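Transcriptional regulator, MarR family (Bacillus cereus, PDB 4XRF) probably binds DNA as a winged helix-turn-helix transcription factor of the MarR family and regulates transcription. Local coordinates at residues 29-34 / 74-79; 38-43 / 103-108. All coordinates share one frame; numbering follows the deposited sequence. Where two conformers were deposited one is given.

Interaction 1. Residues 29-34 / 74-79; sequences TGLTPP and QELVER
Leu31 lays its CD2 methyl against CD1 of Leu76, 3.6 Å away, where the loop between helices 4-29 and 33-45 meets the lead-in to strand 77-81 of the winged helix-turn-helix domain. The two leucine side chains slant across each other, and each touches Arg100 of helix 95-106 as well. Beside this apolar pair lies a polar one. At the end of helix 61-73, Gln74 turns its CG anti to the carbonyl carbon (chi1 -65°), and the extended chain beyond carries the amide across to the Gly30 carbonyl. The bond from Gln74 NE2 to Gly30 O is 2.9 Å long and nearly straight, 162° at the hydrogen. The donor stands almost in line with the carbonyl (C=O...N 179°), and the oxygen lies close to the amide plane. Both ends of that amide are held, because OE1 accepts from Arg100 NH2 and NE2 also gives a bond to Gln27 O of a second subunit. Glu75 ends helix 61-73 in a Schellman motif; Leu76 follows, its CB directed at the loop. Gly30 steps out of helix 4-29 with positive phi, and Thr32 N-caps helix 33-45. Leu31 N makes a weak 3.4 Å bond back to Thr29 OG1.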
loop_
_atom_site.group_PDB
_atom_site.type_symbol
_atom_site.label_atom_id
_atom_site.label_comp_id
_atom_site.label_asym_id
_atom_site.label_seq_id
_atom_site.Cartn_x
_atom_site.Cartn_y
_atom_site.Cartn_z
ATOM N N THR A 29 11.777 -2.008 -13.998
ATOM C CA THR A 29 11.270 -2.060 -15.368
ATOM C C THR A 29 10.541 -0.787 -15.809
ATOM O O THR A 29 10.369 -0.574 -17.001
ATOM C CB THR A 29 10.324 -3.269 -15.595
ATOM O OG1 THR A 29 9.149 -3.118 -14.789
ATOM C CG2 THR A 29 11.024 -4.579 -15.231
ATOM N N GLY A 30 10.110 0.040 -14.853
ATOM C CA GLY A 30 9.283 1.229 -15.124
ATOM C C GLY A 30 7.833 0.941 -15.502
ATOM O O GLY A 30 7.146 1.806 -16.053
ATOM N N LEU A 31 7.374 -0.279 -15.207
ATOM C CA LEU A 31 6.019 -0.727 -15.544
ATOM C C LEU A 31 5.304 -1.402 -14.379
ATOM O O LEU A 31 5.907 -2.144 -13.644
ATOM C CB LEU A 31 6.068 -1.715 -16.727
ATOM C CG LEU A 31 6.781 -1.222 -18.002
ATOM C CD1 LEU A 31 7.210 -2.386 -18.897
ATOM C CD2 LEU A 31 5.928 -0.201 -18.765
ATOM N N THR A 32 4.006 -1.156 -14.230
ATOM C CA THR A 32 3.177 -1.986 -13.357
ATOM C C THR A 32 2.880 -3.294 -14.111
ATOM O O THR A 32 3.053 -3.358 -15.337
ATOM C CB THR A 32 1.830 -1.327 -13.047
ATOM O OG1 THR A 32 1.068 -1.281 -14.249
ATOM C CG2 THR A 32 2.008 0.091 -12.540
ATOM N N PRO A 33 2.449 -4.350 -13.391
ATOM C CA PRO A 33 2.159 -5.584 -14.125
ATOM C C PRO A 33 1.122 -5.503 -15.259
ATOM O O PRO A 33 1.331 -6.162 -16.278
ATOM C CB PRO A 33 1.748 -6.560 -13.012
ATOM C CG PRO A 33 2.627 -6.113 -11.864
ATOM C CD PRO A 33 2.569 -4.600 -11.936
ATOM N N PRO A 34 0.034 -4.701 -15.116
ATOM C CA PRO A 34 -0.873 -4.624 -16.258
ATOM C C PRO A 34 -0.274 -3.888 -17.470
ATOM O O PRO A 34 -0.563 -4.272 -18.624
ATOM C CB PRO A 34 -2.094 -3.859 -15.701
ATOM C CG PRO A 34 -2.058 -4.165 -14.225
ATOM C CD PRO A 34 -0.587 -4.110 -13.910
ATOM N N GLN A 74 4.603 7.677 -21.128
ATOM C CA GLN A 74 5.946 7.060 -21.173
ATOM C C GLN A 74 6.430 6.861 -22.614
ATOM O O GLN A 74 7.557 6.418 -22.822
ATOM C CB GLN A 74 5.986 5.706 -20.434
ATOM C CG GLN A 74 5.742 5.746 -18.936
ATOM C CD GLN A 74 6.361 4.550 -18.227
ATOM O OE1 GLN A 74 7.546 4.241 -18.418
ATOM N NE2 GLN A 74 5.572 3.879 -17.394
ATOM N N GLU A 75 5.566 7.141 -23.591
ATOM C CA GLU A 75 5.912 7.098 -25.023
ATOM C C GLU A 75 6.145 5.667 -25.507
ATOM O O GLU A 75 6.948 5.425 -26.415
ATOM C CB GLU A 75 7.153 7.966 -25.307
ATOM C CG GLU A 75 6.850 9.447 -25.482
ATOM C CD GLU A 75 8.078 10.325 -25.317
ATOM O OE1 GLU A 75 9.219 9.809 -25.365
ATOM O OE2 GLU A 75 7.909 11.548 -25.129
ATOM N N LEU A 76 5.458 4.717 -24.887
ATOM C CA LEU A 76 5.718 3.311 -25.171
ATOM C C LEU A 76 4.769 2.743 -26.227
ATOM O O LEU A 76 5.078 1.737 -26.862
ATOM C CB LEU A 76 5.699 2.473 -23.884
ATOM C CG LEU A 76 6.696 2.878 -22.783
ATOM C CD1 LEU A 76 6.509 2.025 -21.528
ATOM C CD2 LEU A 76 8.141 2.792 -23.280
ATOM N N VAL A 77 3.607 3.370 -26.371
ATOM C CA VAL A 77 2.642 3.005 -27.413
ATOM C C VAL A 77 2.163 4.264 -28.122
ATOM O O VAL A 77 2.343 5.365 -27.603
ATOM C CB VAL A 77 1.405 2.249 -26.847
ATOM C CG1 VAL A 77 1.816 0.987 -26.086
ATOM C CG2 VAL A 77 0.544 3.156 -25.972
ATOM N N GLU A 78 1.576 4.087 -29.309
ATOM C CA GLU A 78 0.865 5.157 -29.982
ATOM C C GLU A 78 -0.599 4.745 -30.181
ATOM O O GLU A 78 -0.899 3.574 -30.462
ATOM C CB GLU A 78 1.544 5.481 -31.316
ATOM C CG GLU A 78 1.372 6.918 -31.785
ATOM C CD GLU A 78 2.666 7.494 -32.332
ATOM O OE1 GLU A 78 3.591 7.753 -31.535
ATOM O OE2 GLU A 78 2.765 7.686 -33.559
ATOM N N ARG A 79 -1.502 5.702 -29.992
ATOM C CA ARG A 79 -2.918 5.509 -30.225
ATOM C C ARG A 79 -3.281 6.322 -31.456
ATOM O O ARG A 79 -2.816 7.446 -31.632
ATOM C CB ARG A 79 -3.744 5.991 -29.032
ATOM C CG ARG A 79 -5.254 6.013 -29.270
ATOM C CD ARG A 79 -5.995 6.073 -27.940
ATOM N NE ARG A 79 -5.607 7.254 -27.169
ATOM C CZ ARG A 79 -5.670 7.363 -25.847
ATOM N NH1 ARG A 79 -6.089 6.349 -25.086
ATOM N NH2 ARG A 79 -5.302 8.505 -25.286
#

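Interaction 2. Residues 38-43 / 103-108. With PO4 (phosphate ion), chain C.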
loop_
_atom_site.group_PDB
_atom_site.type_symbol
_atom_site.label_atom_id
_atom_site.label_comp_id
_atom_site.label_asym_id
_atom_site.label_seq_id
_atom_site.Cartn_x
_atom_site.Cartn_y
_atom_site.Cartn_z
ATOM N N ILE A 38 0.097 -5.517 -21.161
ATOM C CA ILE A 38 -0.325 -4.796 -22.361
ATOM C C ILE A 38 0.765 -4.769 -23.438
ATOM O O ILE A 38 0.507 -5.130 -24.592
ATOM C CB ILE A 38 -0.867 -3.382 -22.048
ATOM C CG1 ILE A 38 -2.251 -3.503 -21.377
ATOM C CG2 ILE A 38 -1.041 -2.555 -23.334
ATOM C CD1 ILE A 38 -2.704 -2.255 -20.629
ATOM N N LEU A 39 1.965 -4.331 -23.075
ATOM C CA LEU A 39 3.080 -4.301 -24.016
ATOM C C LEU A 39 3.402 -5.688 -24.606
ATOM O O LEU A 39 3.739 -5.782 -25.793
ATOM C CB LEU A 39 4.350 -3.700 -23.369
ATOM C CG LEU A 39 4.276 -2.237 -22.888
ATOM C CD1 LEU A 39 5.637 -1.784 -22.377
ATOM C CD2 LEU A 39 3.792 -1.300 -23.991
ATOM N N LYS A 40 3.305 -6.742 -23.790
ATOM C CA LYS A 40 3.507 -8.102 -24.296
ATOM C C LYS A 40 2.461 -8.495 -25.335
ATOM O O LYS A 40 2.803 -9.128 -26.329
ATOM C CB LYS A 40 3.514 -9.151 -23.185
ATOM C CG LYS A 40 4.707 -9.079 -22.268
ATOM C CD LYS A 40 4.700 -10.240 -21.273
ATOM C CE LYS A 40 5.136 -11.561 -21.901
ATOM N NZ LYS A 40 5.287 -12.621 -20.846
ATOM N N ILE A 41 1.195 -8.135 -25.102
ATOM C CA ILE A 41 0.133 -8.390 -26.092
ATOM C C ILE A 41 0.457 -7.711 -27.430
ATOM O O ILE A 41 0.369 -8.335 -28.486
ATOM C CB ILE A 41 -1.260 -7.940 -25.595
ATOM C CG1 ILE A 41 -1.645 -8.707 -24.322
ATOM C CG2 ILE A 41 -2.314 -8.132 -26.691
ATOM C CD1 ILE A 41 -2.935 -8.221 -23.688
ATOM N N LEU A 42 0.847 -6.440 -27.372
ATOM C CA LEU A 42 1.147 -5.647 -28.569
ATOM C C LEU A 42 2.426 -6.111 -29.257
ATOM O O LEU A 42 2.553 -5.984 -30.472
ATOM C CB LEU A 42 1.249 -4.157 -28.220
ATOM C CG LEU A 42 -0.039 -3.549 -27.670
ATOM C CD1 LEU A 42 0.233 -2.166 -27.116
ATOM C CD2 LEU A 42 -1.113 -3.502 -28.740
ATOM N N ASP A 43 3.373 -6.631 -28.471
ATOM C CA ASP A 43 4.576 -7.248 -29.022
ATOM C C ASP A 43 4.230 -8.540 -29.761
ATOM O O ASP A 43 4.815 -8.837 -30.802
ATOM C CB ASP A 43 5.581 -7.560 -27.922
ATOM C CG ASP A 43 6.975 -7.851 -28.463
ATOM O OD1 ASP A 43 7.290 -7.449 -29.601
ATOM O OD2 ASP A 43 7.775 -8.477 -27.733
ATOM N N GLU A 103 13.608 -5.428 -22.386
ATOM C CA GLU A 103 14.334 -5.102 -21.164
ATOM C C GLU A 103 13.580 -5.592 -19.915
ATOM O O GLU A 103 14.167 -6.235 -19.050
ATOM C CB GLU A 103 14.589 -3.594 -21.116
ATOM C CG GLU A 103 15.093 -3.050 -19.785
ATOM C CD GLU A 103 14.927 -1.539 -19.712
ATOM O OE1 GLU A 103 15.807 -0.822 -20.249
ATOM O OE2 GLU A 103 13.910 -1.070 -19.135
ATOM N N ALA A 104 12.279 -5.310 -19.845
ATOM C CA ALA A 104 11.430 -5.787 -18.749
ATOM C C ALA A 104 11.427 -7.314 -18.580
ATOM O O ALA A 104 11.398 -7.822 -17.456
ATOM C CB ALA A 104 10.005 -5.271 -18.912
ATOM N N MET A 105 11.416 -8.025 -19.701
ATOM C CA MET A 105 11.583 -9.473 -19.743
ATOM C C MET A 105 12.774 -9.924 -18.889
ATOM O O MET A 105 12.633 -10.779 -18.013
ATOM C CB MET A 105 11.847 -9.884 -21.189
ATOM C CG MET A 105 11.277 -11.212 -21.618
ATOM S SD MET A 105 9.569 -10.974 -22.118
ATOM C CE MET A 105 8.747 -11.709 -20.712
ATOM N N THR A 106 13.938 -9.334 -19.154
ATOM C CA THR A 106 15.183 -9.737 -18.516
ATOM C C THR A 106 15.269 -9.263 -17.063
ATOM O O THR A 106 15.900 -9.913 -16.239
ATOM C CB THR A 106 16.423 -9.237 -19.299
ATOM O OG1 THR A 106 16.530 -7.812 -19.172
ATOM C CG2 THR A 106 16.337 -9.611 -20.787
ATOM N N ALA A 107 14.623 -8.140 -16.751
ATOM C CA ALA A 107 14.709 -7.553 -15.413
ATOM C C ALA A 107 13.535 -7.933 -14.494
ATOM O O ALA A 107 13.288 -7.272 -13.481
ATOM C CB ALA A 107 14.868 -6.039 -15.509
ATOM N N ARG A 108 12.826 -9.007 -14.836
ATOM C CA ARG A 108 11.678 -9.461 -14.036
ATOM C C ARG A 108 12.110 -9.905 -12.638
ATOM O O ARG A 108 13.207 -10.430 -12.467
ATOM C CB ARG A 108 10.936 -10.606 -14.736
ATOM C CG ARG A 108 11.753 -11.881 -14.922
ATOM C CD ARG A 108 10.889 -13.043 -15.388
ATOM N NE ARG A 108 10.217 -12.791 -16.671
ATOM C CZ ARG A 108 8.931 -12.471 -16.807
ATOM N NH1 ARG A 108 8.148 -12.345 -15.739
ATOM N NH2 ARG A 108 8.419 -12.274 -18.014
HETATM P P PO4 C . 2.385 -15.001 -19.891
HETATM O O1 PO4 C . 2.185 -14.101 -21.084
HETATM O O2 PO4 C . 1.275 -14.781 -18.899
HETATM O O3 PO4 C . 2.411 -16.442 -20.370
HETATM O O4 PO4 C . 3.698 -14.645 -19.238
#
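Lys40 stretches from helix 33-45 to the tip of Met105 on helix 95-106, but the position of that methyl is doubtful, since Met105 CE is modelled too close to Arg108 NH2. The lysine CB is directed at helix 95-106. CG stands anti to the carbonyl carbon (chi1 -69°), and the chain runs on to CD, where a bend at chi3 turns the tip. CE lies, as modelled, 3.8 Å from Met105 CE. The polar bonds of NZ say more. It gives a 3.0 Å hydrogen bond to phosphate O4 and a weak one of 3.4 Å to O1 of the same ion. Its strongest partner is Asp5 of a third subunit, in a salt bridge with OD2, while Arg108 NH1 takes OD1 of that carboxylate. The shared carboxylate probably offsets the like charges of Lys40 NZ and Arg108 NH2, 4.2 Å apart. Backbone nitrogens of His3, Asp5 and Lys6 of the third subunit also bind the phosphate, which probably came from the crystallisation liquor. Here Lys40 and Arg108 share an anionic partner from another subunit, at the surface where helix 33-45 of the winged helix-turn-helix meets the helix that follows the wing, as in the MarR fold.

The centres of interactions 1 and 2 lie 9 Å apart, and the two contacts touch. Helix 33-45 is common to both: residues 29-34 enter it and residues 38-43 lie within it. Along the chain the segments alternate, 29-34, 38-43, 74-79, 103-108, so the contacts cross. Val77 CG1 packs on Leu42 CD1 and Leu39 CD2, each at 3.7 Å, and Thr29 CG2 comes as close to Ala104 CA. Interaction 1 is buried, while interaction 2 lies at the surface. Helix 33-45 thus meets both the first strand of the wing, 77-81, and the helix after the wing, 95-106, and both contacts also touch the third subunit, so this part of the winged-helix domain takes part in assembly as well.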